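Local coordinates for L-Ribose isomerase (Acinetobacter, PDB 4Q0S), which probably isomerises the non-natural sugar L-ribose to its ketose, using a metal site in a cupin barrel that here holds cobalt and ribitol, at residues P116-R121 with K196-F201; G120-S125 with T218-P223. One frame throughout, in Å; residues are numbered along the deposited sequence.

Interaction 1 (P116-R121 with K196-F201); sequences PHHHGR and KHLHAF. With CO (cobalt (II) ion), chain B; RB0 (D-ribitol), chain C.
The metal site of the cupin barrel is built here, where His117, His119 and His199 bring three imidazoles to one cobalt ion. All three bind through NE2, with His119 NE2 2.2 Å from the cobalt. Glu124 supplies the carboxylate, and hydroxyls O4 and O5 of D-ribitol complete the shell. This is the three-histidine, one-glutamate pattern of the cupin family.

His117 and His199 form an antiparallel hydrogen-bonded pair between strands 113-118 and 199-202. His199 N gives its hydrogen to His117 O at 2.8 Å, and His117 N returns a bond to His199 O. Both side chains leave the sheet on the same face. In both, CG sits between the backbone N and the carbonyl carbon (chi1 67° and 58°), a like setting that lets both NE2 atoms reach the one cobalt. The two rings meet obliquely, planes 55° apart, with His199 CE1 over one face of the His117 ring. His119 comes from the loop beyond the strand and sets its CD2 at the edge of the His199 ring, 3.5 Å from His199 CE1.

The far nitrogens are held as well. His199 ND1 donates to His197 O at 2.8 Å, with the oxygen in the ring plane. His117 ND1 pairs with Pro115 O and His119 ND1 with Asp242 O. Further along, Lys196 NZ reaches Gly120 O at 2.6 Å, on a lone pair in the carbonyl plane, and also hydrogen-bonds to Gly87 O of the second subunit. A water links His119 N to His197 O. With each ND1 facing a carbonyl oxygen, the rings are fixed in rotation, and each NE2 probably keeps its lone pair for the metal.

Interaction 2 (G120-S125 with T218-P223); sequences GRKTES and TYSHEP. With CO (cobalt (II) ion), chain B; RB0 (D-ribitol), chain C.
Thr218 OG1 accepts the backbone N-H of Thr123 at 3.1 Å and also lies 3.2 Å from Lys122 CA. In return, Thr218 N donates to Thr123 O at 3.2 Å. One residue thus ties the chain entering strand 124-130 of the cupin barrel to the loop that leaves strand 211-217. With OG1 between the backbone N and the carbonyl carbon (chi1 54°), the Thr218 hydroxyl can take the Thr123 N-H while Thr218 N bonds Thr123 O.

Lys122 runs past Thr218 in the opposite direction. Its CG packs on OG1, and its CD lies 3.6 Å from Thr218 O. The chain bends at chi3 (67°) and carries NZ into the ribitol pocket. There NZ makes weak hydrogen bonds to O4 and O2 of D-ribitol and a long salt bridge to Glu124 OE2. Glu124 OE2 binds the cobalt ion at 1.9 Å, while Glu124 OE1 lies 2.7 Å from ribitol O5 and is hydrogen-bonded to Tyr126 OH.

The loop reaches the sugar too. Ribitol O2 makes a weak hydrogen bond to Glu222 OE2, which also pairs with Arg254 and Asn243. Ser220 OG donates weakly to Glu222 OE1. Glu222 is poorly ordered, so its position is less certain.

Farther from the sugar, Arg121 and His221 cross at about a right angle. Arg121 is held by Glu97 and Asp242, and Glu97 is also the polar partner of His221. The extended Arg121 chain lays CD 4.1 Å from both CD2 and NE2 of the His221 imidazole.

Interactions 1 and 2 build one metal and sugar site, with centres about 10 Å apart. They share Gly120 and Arg121, where the chain passes from strand 113-118 toward strand 124-130. Interaction 1 gives the three histidines and interaction 2 gives the glutamate. Glu124 OE2 is 2.7 Å from His119 NE2 and 3.3 Å from His199 NE2, as ligands of one ion. Both contacts touch ribitol. Its O4 and O5 bind the cobalt, and the hydrogen bonds that interaction 2 adds to the sugar are weak. Glu215 and Arg254, outside both contacts, add further hydrogen bonds to the sugar.

Interaction 1 (P116-R121 with K196-F201)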
ATOM      1  N   PRO A 116     -15.381 -24.823 -10.185  1.00 27.70           N
ATOM      2  CA  PRO A 116     -16.630 -25.113  -9.479  1.00 26.43           C
ATOM      3  C   PRO A 116     -16.448 -26.171  -8.402  1.00 25.17           C
ATOM      4  O   PRO A 116     -15.909 -27.253  -8.658  1.00 24.36           O
ATOM      5  CB  PRO A 116     -17.546 -25.595 -10.597  1.00 26.39           C
ATOM      6  CG  PRO A 116     -17.140 -24.726 -11.737  1.00 26.59           C
ATOM      7  CD  PRO A 116     -15.613 -24.765 -11.643  1.00 25.95           C
ATOM      8  N   HIS A 117     -16.907 -25.858  -7.199  1.00 24.45           N
ATOM      9  CA  HIS A 117     -16.820 -26.789  -6.088  1.00 26.85           C
ATOM     10  C   HIS A 117     -17.662 -26.258  -4.944  1.00 27.37           C
ATOM     11  O   HIS A 117     -18.166 -25.130  -5.001  1.00 27.57           O
ATOM     12  CB  HIS A 117     -15.365 -26.940  -5.624  1.00 28.41           C
ATOM     13  CG  HIS A 117     -14.799 -25.697  -5.008  1.00 27.06           C
ATOM     14  ND1 HIS A 117     -14.489 -24.574  -5.743  1.00 29.75           N
ATOM     15  CD2 HIS A 117     -14.533 -25.385  -3.716  1.00 28.11           C
ATOM     16  CE1 HIS A 117     -14.058 -23.622  -4.931  1.00 29.36           C
ATOM     17  NE2 HIS A 117     -14.076 -24.089  -3.696  1.00 28.02           N
ATOM     18  N   HIS A 118     -17.837 -27.076  -3.915  1.00 26.55           N
ATOM     19  CA  HIS A 118     -18.581 -26.640  -2.748  1.00 29.14           C
ATOM     20  C   HIS A 118     -17.989 -27.328  -1.539  1.00 28.88           C
ATOM     21  O   HIS A 118     -17.296 -28.336  -1.673  1.00 29.13           O
ATOM     22  CB  HIS A 118     -20.084 -26.947  -2.877  1.00 31.38           C
ATOM     23  CG  HIS A 118     -20.454 -28.369  -2.599  1.00 32.11           C
ATOM     24  ND1 HIS A 118     -20.341 -29.368  -3.541  1.00 35.29           N
ATOM     25  CD2 HIS A 118     -20.952 -28.956  -1.486  1.00 33.80           C
ATOM     26  CE1 HIS A 118     -20.754 -30.510  -3.021  1.00 36.35           C
ATOM     27  NE2 HIS A 118     -21.130 -30.287  -1.774  1.00 37.92           N
ATOM     28  N   HIS A 119     -18.242 -26.768  -0.364  1.00 29.37           N
ATOM     29  CA  HIS A 119     -17.728 -27.327   0.880  1.00 29.63           C
ATOM     30  C   HIS A 119     -18.881 -27.747   1.782  1.00 30.19           C
ATOM     31  O   HIS A 119     -19.881 -27.040   1.889  1.00 30.38           O
ATOM     32  CB  HIS A 119     -16.880 -26.283   1.607  1.00 29.86           C
ATOM     33  CG  HIS A 119     -15.813 -25.677   0.752  1.00 30.19           C
ATOM     34  ND1 HIS A 119     -14.697 -26.377   0.349  1.00 29.56           N
ATOM     35  CD2 HIS A 119     -15.713 -24.451   0.186  1.00 29.27           C
ATOM     36  CE1 HIS A 119     -13.955 -25.610  -0.428  1.00 27.51           C
ATOM     37  NE2 HIS A 119     -14.549 -24.436  -0.543  1.00 30.30           N
ATOM     38  N   GLY A 120     -18.741 -28.895   2.437  1.00 30.97           N
ATOM     39  CA  GLY A 120     -19.790 -29.341   3.329  1.00 30.29           C
ATOM     40  C   GLY A 120     -19.727 -28.577   4.638  1.00 32.69           C
ATOM     41  O   GLY A 120     -20.761 -28.299   5.254  1.00 32.02           O
ATOM     42  N   ARG A 121     -18.514 -28.209   5.054  1.00 32.04           N
ATOM     43  CA  ARG A 121     -18.328 -27.504   6.321  1.00 32.00           C
ATOM     44  C   ARG A 121     -17.809 -26.061   6.246  1.00 30.86           C
ATOM     45  O   ARG A 121     -18.180 -25.220   7.072  1.00 30.82           O
ATOM     46  CB  ARG A 121     -17.386 -28.325   7.208  1.00 34.93           C
ATOM     47  CG  ARG A 121     -17.663 -29.822   7.164  1.00 37.65           C
ATOM     48  CD  ARG A 121     -16.637 -30.602   7.959  1.00 41.82           C
ATOM     49  NE  ARG A 121     -16.796 -32.046   7.809  1.00 45.66           N
ATOM     50  CZ  ARG A 121     -16.670 -32.700   6.657  1.00 48.13           C
ATOM     51  NH1 ARG A 121     -16.384 -32.042   5.540  1.00 48.68           N
ATOM     52  NH2 ARG A 121     -16.817 -34.017   6.621  1.00 49.21           N
ATOM     53  N   LYS A 196     -21.794 -25.414   1.641  1.00 28.78           N
ATOM     54  CA  LYS A 196     -22.753 -26.192   0.861  1.00 31.37           C
ATOM     55  C   LYS A 196     -23.237 -25.503  -0.408  1.00 31.45           C
ATOM     56  O   LYS A 196     -24.151 -25.985  -1.076  1.00 31.60           O
ATOM     57  CB  LYS A 196     -23.940 -26.620   1.737  1.00 32.28           C
ATOM     58  CG  LYS A 196     -23.547 -27.639   2.813  1.00 31.91           C
ATOM     59  CD  LYS A 196     -24.740 -28.064   3.654  1.00 33.83           C
ATOM     60  CE  LYS A 196     -24.386 -29.227   4.575  1.00 33.36           C
ATOM     61  NZ  LYS A 196     -23.305 -28.861   5.522  1.00 34.76           N
ATOM     62  N   HIS A 197     -22.603 -24.388  -0.755  1.00 29.97           N
ATOM     63  CA  HIS A 197     -22.960 -23.662  -1.967  1.00 28.89           C
ATOM     64  C   HIS A 197     -21.899 -23.829  -3.031  1.00 29.05           C
ATOM     65  O   HIS A 197     -20.714 -23.632  -2.766  1.00 30.58           O
ATOM     66  CB  HIS A 197     -23.134 -22.174  -1.671  1.00 29.30           C
ATOM     67  CG  HIS A 197     -24.449 -21.842  -1.053  1.00 29.15           C
ATOM     68  ND1 HIS A 197     -25.562 -21.531  -1.804  1.00 29.25           N
ATOM     69  CD2 HIS A 197     -24.848 -21.830   0.240  1.00 28.38           C
ATOM     70  CE1 HIS A 197     -26.593 -21.345  -0.998  1.00 31.12           C
ATOM     71  NE2 HIS A 197     -26.186 -21.522   0.246  1.00 30.06           N
ATOM     72  N   LEU A 198     -22.326 -24.195  -4.234  1.00 29.10           N
ATOM     73  CA  LEU A 198     -21.405 -24.343  -5.350  1.00 29.27           C
ATOM     74  C   LEU A 198     -20.869 -22.966  -5.710  1.00 28.67           C
ATOM     75  O   LEU A 198     -21.620 -21.991  -5.774  1.00 29.73           O
ATOM     76  CB  LEU A 198     -22.116 -24.921  -6.571  1.00 29.23           C
ATOM     77  CG  LEU A 198     -22.498 -26.401  -6.560  1.00 29.79           C
ATOM     78  CD1 LEU A 198     -23.473 -26.666  -7.700  1.00 27.88           C
ATOM     79  CD2 LEU A 198     -21.243 -27.259  -6.700  1.00 27.73           C
ATOM     80  N   HIS A 199     -19.566 -22.879  -5.941  1.00 28.36           N
ATOM     81  CA  HIS A 199     -18.977 -21.608  -6.315  1.00 25.57           C
ATOM     82  C   HIS A 199     -17.690 -21.780  -7.101  1.00 24.12           C
ATOM     83  O   HIS A 199     -17.038 -22.824  -7.049  1.00 22.84           O
ATOM     84  CB  HIS A 199     -18.732 -20.730  -5.080  1.00 24.20           C
ATOM     85  CG  HIS A 199     -17.846 -21.355  -4.049  1.00 25.45           C
ATOM     86  ND1 HIS A 199     -18.268 -22.370  -3.217  1.00 23.94           N
ATOM     87  CD2 HIS A 199     -16.550 -21.123  -3.730  1.00 24.35           C
ATOM     88  CE1 HIS A 199     -17.270 -22.738  -2.432  1.00 25.63           C
ATOM     89  NE2 HIS A 199     -16.215 -21.997  -2.723  1.00 25.44           N
ATOM     90  N   ALA A 200     -17.364 -20.739  -7.854  1.00 23.14           N
ATOM     91  CA  ALA A 200     -16.174 -20.679  -8.679  1.00 25.27           C
ATOM     92  C   ALA A 200     -15.940 -19.196  -8.937  1.00 25.27           C
ATOM     93  O   ALA A 200     -16.836 -18.375  -8.740  1.00 24.60           O
ATOM     94  CB  ALA A 200     -16.407 -21.413 -10.004  1.00 24.11           C
ATOM     95  N   PHE A 201     -14.732 -18.845  -9.353  1.00 25.67           N
ATOM     96  CA  PHE A 201     -14.441 -17.457  -9.640  1.00 25.90           C
ATOM     97  C   PHE A 201     -13.235 -17.330 -10.548  1.00 27.00           C
ATOM     98  O   PHE A 201     -12.398 -18.227 -10.611  1.00 28.62           O
ATOM     99  CB  PHE A 201     -14.242 -16.669  -8.338  1.00 24.10           C
ATOM    100  CG  PHE A 201     -13.153 -17.204  -7.444  1.00 26.87           C
ATOM    101  CD1 PHE A 201     -11.818 -16.879  -7.672  1.00 26.15           C
ATOM    102  CD2 PHE A 201     -13.470 -18.003  -6.344  1.00 26.22           C
ATOM    103  CE1 PHE A 201     -10.811 -17.340  -6.811  1.00 27.73           C
ATOM    104  CE2 PHE A 201     -12.472 -18.468  -5.479  1.00 27.96           C
ATOM    105  CZ  PHE A 201     -11.140 -18.133  -5.713  1.00 25.67           C
TER
HETATM  106 CO    CO B 501     -14.210 -22.736  -1.830  1.00 34.28          CO
HETATM  107  C1  RB0 C 502      -9.819 -23.670  -3.384  1.00 51.96           C
HETATM  108  O1  RB0 C 502      -9.034 -24.778  -3.790  1.00 52.84           O
HETATM  109  C2  RB0 C 502      -9.535 -23.355  -1.923  1.00 51.75           C
HETATM  110  O2  RB0 C 502     -10.117 -24.353  -1.088  1.00 51.95           O
HETATM  111  C3  RB0 C 502     -10.066 -21.953  -1.558  1.00 49.21           C
HETATM  112  O3  RB0 C 502      -9.597 -21.582  -0.270  1.00 47.86           O
HETATM  113  C4  RB0 C 502     -11.596 -21.856  -1.598  1.00 46.55           C
HETATM  114  O4  RB0 C 502     -12.167 -23.151  -1.485  1.00 44.57           O
HETATM  115  C5  RB0 C 502     -12.048 -21.197  -2.898  1.00 45.36           C
HETATM  116  O5  RB0 C 502     -13.454 -20.956  -2.861  1.00 37.84           O
HETATM  117  O   HOH W   1     -19.532 -24.268  -0.318  1.00 22.91           O

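Interaction 2 (G120-S125 with T218-P223)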
ATOM      1  N   GLY A 120     -18.741 -28.895   2.437  1.00 30.97           N
ATOM      2  CA  GLY A 120     -19.790 -29.341   3.329  1.00 30.29           C
ATOM      3  C   GLY A 120     -19.727 -28.577   4.638  1.00 32.69           C
ATOM      4  O   GLY A 120     -20.761 -28.299   5.254  1.00 32.02           O
ATOM      5  N   ARG A 121     -18.514 -28.209   5.054  1.00 32.04           N
ATOM      6  CA  ARG A 121     -18.328 -27.504   6.321  1.00 32.00           C
ATOM      7  C   ARG A 121     -17.809 -26.061   6.246  1.00 30.86           C
ATOM      8  O   ARG A 121     -18.180 -25.220   7.072  1.00 30.82           O
ATOM      9  CB  ARG A 121     -17.386 -28.325   7.208  1.00 34.93           C
ATOM     10  CG  ARG A 121     -17.663 -29.822   7.164  1.00 37.65           C
ATOM     11  CD  ARG A 121     -16.637 -30.602   7.959  1.00 41.82           C
ATOM     12  NE  ARG A 121     -16.796 -32.046   7.809  1.00 45.66           N
ATOM     13  CZ  ARG A 121     -16.670 -32.700   6.657  1.00 48.13           C
ATOM     14  NH1 ARG A 121     -16.384 -32.042   5.540  1.00 48.68           N
ATOM     15  NH2 ARG A 121     -16.817 -34.017   6.621  1.00 49.21           N
ATOM     16  N   LYS A 122     -16.961 -25.763   5.268  1.00 30.13           N
ATOM     17  CA  LYS A 122     -16.389 -24.422   5.176  1.00 28.72           C
ATOM     18  C   LYS A 122     -17.202 -23.303   4.533  1.00 27.66           C
ATOM     19  O   LYS A 122     -17.646 -23.402   3.387  1.00 26.00           O
ATOM     20  CB  LYS A 122     -15.024 -24.472   4.483  1.00 30.96           C
ATOM     21  CG  LYS A 122     -14.337 -23.098   4.404  1.00 29.51           C
ATOM     22  CD  LYS A 122     -12.936 -23.191   3.821  1.00 32.01           C
ATOM     23  CE  LYS A 122     -12.966 -23.598   2.355  1.00 33.15           C
ATOM     24  NZ  LYS A 122     -11.592 -23.794   1.822  1.00 35.21           N
ATOM     25  N   THR A 123     -17.376 -22.233   5.301  1.00 26.50           N
ATOM     26  CA  THR A 123     -18.057 -21.028   4.854  1.00 27.18           C
ATOM     27  C   THR A 123     -16.932 -20.011   4.592  1.00 27.30           C
ATOM     28  O   THR A 123     -16.039 -19.831   5.432  1.00 24.90           O
ATOM     29  CB  THR A 123     -19.005 -20.476   5.941  1.00 28.52           C
ATOM     30  OG1 THR A 123     -20.177 -21.299   6.018  1.00 28.85           O
ATOM     31  CG2 THR A 123     -19.405 -19.038   5.619  1.00 27.07           C
ATOM     32  N   GLU A 124     -16.982 -19.353   3.435  1.00 27.03           N
ATOM     33  CA  GLU A 124     -15.959 -18.382   3.042  1.00 26.52           C
ATOM     34  C   GLU A 124     -16.492 -16.950   2.951  1.00 26.66           C
ATOM     35  O   GLU A 124     -17.700 -16.721   2.923  1.00 23.88           O
ATOM     36  CB  GLU A 124     -15.387 -18.754   1.664  1.00 25.97           C
ATOM     37  CG  GLU A 124     -14.887 -20.191   1.528  1.00 25.76           C
ATOM     38  CD  GLU A 124     -14.604 -20.594   0.082  1.00 25.68           C
ATOM     39  OE1 GLU A 124     -14.747 -19.757  -0.832  1.00 27.23           O
ATOM     40  OE2 GLU A 124     -14.246 -21.766  -0.147  1.00 26.98           O
ATOM     41  N   SER A 125     -15.560 -15.998   2.904  1.00 25.09           N
ATOM     42  CA  SER A 125     -15.867 -14.580   2.752  1.00 24.25           C
ATOM     43  C   SER A 125     -14.741 -14.042   1.872  1.00 24.31           C
ATOM     44  O   SER A 125     -13.584 -14.463   2.017  1.00 23.47           O
ATOM     45  CB  SER A 125     -15.879 -13.854   4.102  1.00 22.44           C
ATOM     46  OG  SER A 125     -14.565 -13.627   4.589  1.00 23.08           O
ATOM     47  N   THR A 218     -13.851 -20.463   7.613  1.00 26.27           N
ATOM     48  CA  THR A 218     -13.763 -21.372   8.739  1.00 27.71           C
ATOM     49  C   THR A 218     -12.647 -22.343   8.357  1.00 28.59           C
ATOM     50  O   THR A 218     -12.150 -22.301   7.226  1.00 27.83           O
ATOM     51  CB  THR A 218     -15.108 -22.125   8.981  1.00 26.73           C
ATOM     52  OG1 THR A 218     -15.524 -22.780   7.782  1.00 27.95           O
ATOM     53  CG2 THR A 218     -16.199 -21.147   9.408  1.00 24.79           C
ATOM     54  N   TYR A 219     -12.257 -23.209   9.285  1.00 28.79           N
ATOM     55  CA  TYR A 219     -11.164 -24.153   9.058  1.00 29.58           C
ATOM     56  C   TYR A 219     -11.160 -24.864   7.708  1.00 30.57           C
ATOM     57  O   TYR A 219     -12.198 -25.307   7.219  1.00 29.35           O
ATOM     58  CB  TYR A 219     -11.142 -25.201  10.170  1.00 30.02           C
ATOM     59  CG  TYR A 219      -9.877 -26.025  10.206  1.00 30.11           C
ATOM     60  CD1 TYR A 219      -8.707 -25.517  10.768  1.00 30.39           C
ATOM     61  CD2 TYR A 219      -9.852 -27.321   9.688  1.00 32.03           C
ATOM     62  CE1 TYR A 219      -7.541 -26.281  10.817  1.00 30.93           C
ATOM     63  CE2 TYR A 219      -8.689 -28.099   9.732  1.00 33.02           C
ATOM     64  CZ  TYR A 219      -7.541 -27.572  10.299  1.00 31.67           C
ATOM     65  OH  TYR A 219      -6.400 -28.336  10.364  1.00 31.92           O
ATOM     66  N   SER A 220      -9.974 -24.986   7.119  1.00 30.11           N
ATOM     67  CA  SER A 220      -9.826 -25.652   5.833  1.00 33.80           C
ATOM     68  C   SER A 220      -9.323 -27.094   6.014  1.00 35.84           C
ATOM     69  O   SER A 220      -8.162 -27.324   6.354  1.00 34.80           O
ATOM     70  CB  SER A 220      -8.860 -24.859   4.952  1.00 34.31           C
ATOM     71  OG  SER A 220      -8.800 -25.394   3.646  1.00 39.87           O
ATOM     72  N   HIS A 221     -10.216 -28.058   5.800  1.00 38.35           N
ATOM     73  CA  HIS A 221      -9.873 -29.475   5.919  1.00 42.31           C
ATOM     74  C   HIS A 221      -9.333 -29.948   4.572  1.00 46.06           C
ATOM     75  O   HIS A 221     -10.104 -30.233   3.658  1.00 45.57           O
ATOM     76  CB  HIS A 221     -11.115 -30.303   6.279  1.00 38.56           C
ATOM     77  CG  HIS A 221     -11.775 -29.886   7.556  1.00 36.04           C
ATOM     78  ND1 HIS A 221     -11.298 -30.249   8.796  1.00 35.25           N
ATOM     79  CD2 HIS A 221     -12.869 -29.122   7.784  1.00 34.43           C
ATOM     80  CE1 HIS A 221     -12.069 -29.728   9.733  1.00 34.79           C
ATOM     81  NE2 HIS A 221     -13.030 -29.038   9.145  1.00 34.05           N
ATOM     82  N   GLU A 222      -8.013 -30.030   4.450  1.00 52.76           N
ATOM     83  CA  GLU A 222      -7.397 -30.460   3.199  1.00 60.37           C
ATOM     84  C   GLU A 222      -6.103 -31.239   3.410  1.00 65.11           C
ATOM     85  O   GLU A 222      -5.062 -30.653   3.709  1.00 65.43           O
ATOM     86  CB  GLU A 222      -7.099 -29.250   2.310  1.00 61.19           C
ATOM     87  CG  GLU A 222      -8.314 -28.430   1.922  1.00 64.71           C
ATOM     88  CD  GLU A 222      -7.948 -27.202   1.104  1.00 67.19           C
ATOM     89  OE1 GLU A 222      -7.130 -26.388   1.588  1.00 67.50           O
ATOM     90  OE2 GLU A 222      -8.478 -27.050  -0.021  1.00 68.16           O
ATOM     91  N   PRO A 223      -6.155 -32.573   3.270  1.00 69.90           N
ATOM     92  CA  PRO A 223      -4.953 -33.401   3.444  1.00 73.64           C
ATOM     93  C   PRO A 223      -4.015 -33.219   2.242  1.00 77.29           C
ATOM     94  O   PRO A 223      -3.634 -34.189   1.580  1.00 77.57           O
ATOM     95  CB  PRO A 223      -5.519 -34.819   3.524  1.00 72.60           C
ATOM     96  CG  PRO A 223      -6.899 -34.603   4.092  1.00 71.53           C
ATOM     97  CD  PRO A 223      -7.367 -33.409   3.303  1.00 70.82           C
TER
HETATM   98 CO    CO B 501     -14.210 -22.736  -1.830  1.00 34.28          CO
HETATM   99  C1  RB0 C 502      -9.819 -23.670  -3.384  1.00 51.96           C
HETATM  100  O1  RB0 C 502      -9.034 -24.778  -3.790  1.00 52.84           O
HETATM  101  C2  RB0 C 502      -9.535 -23.355  -1.923  1.00 51.75           C
HETATM  102  O2  RB0 C 502     -10.117 -24.353  -1.088  1.00 51.95           O
HETATM  103  C3  RB0 C 502     -10.066 -21.953  -1.558  1.00 49.21           C
HETATM  104  O3  RB0 C 502      -9.597 -21.582  -0.270  1.00 47.86           O
HETATM  105  C4  RB0 C 502     -11.596 -21.856  -1.598  1.00 46.55           C
HETATM  106  O4  RB0 C 502     -12.167 -23.151  -1.485  1.00 44.57           O
HETATM  107  C5  RB0 C 502     -12.048 -21.197  -2.898  1.00 45.36           C
HETATM  108  O5  RB0 C 502     -13.454 -20.956  -2.861  1.00 37.84           O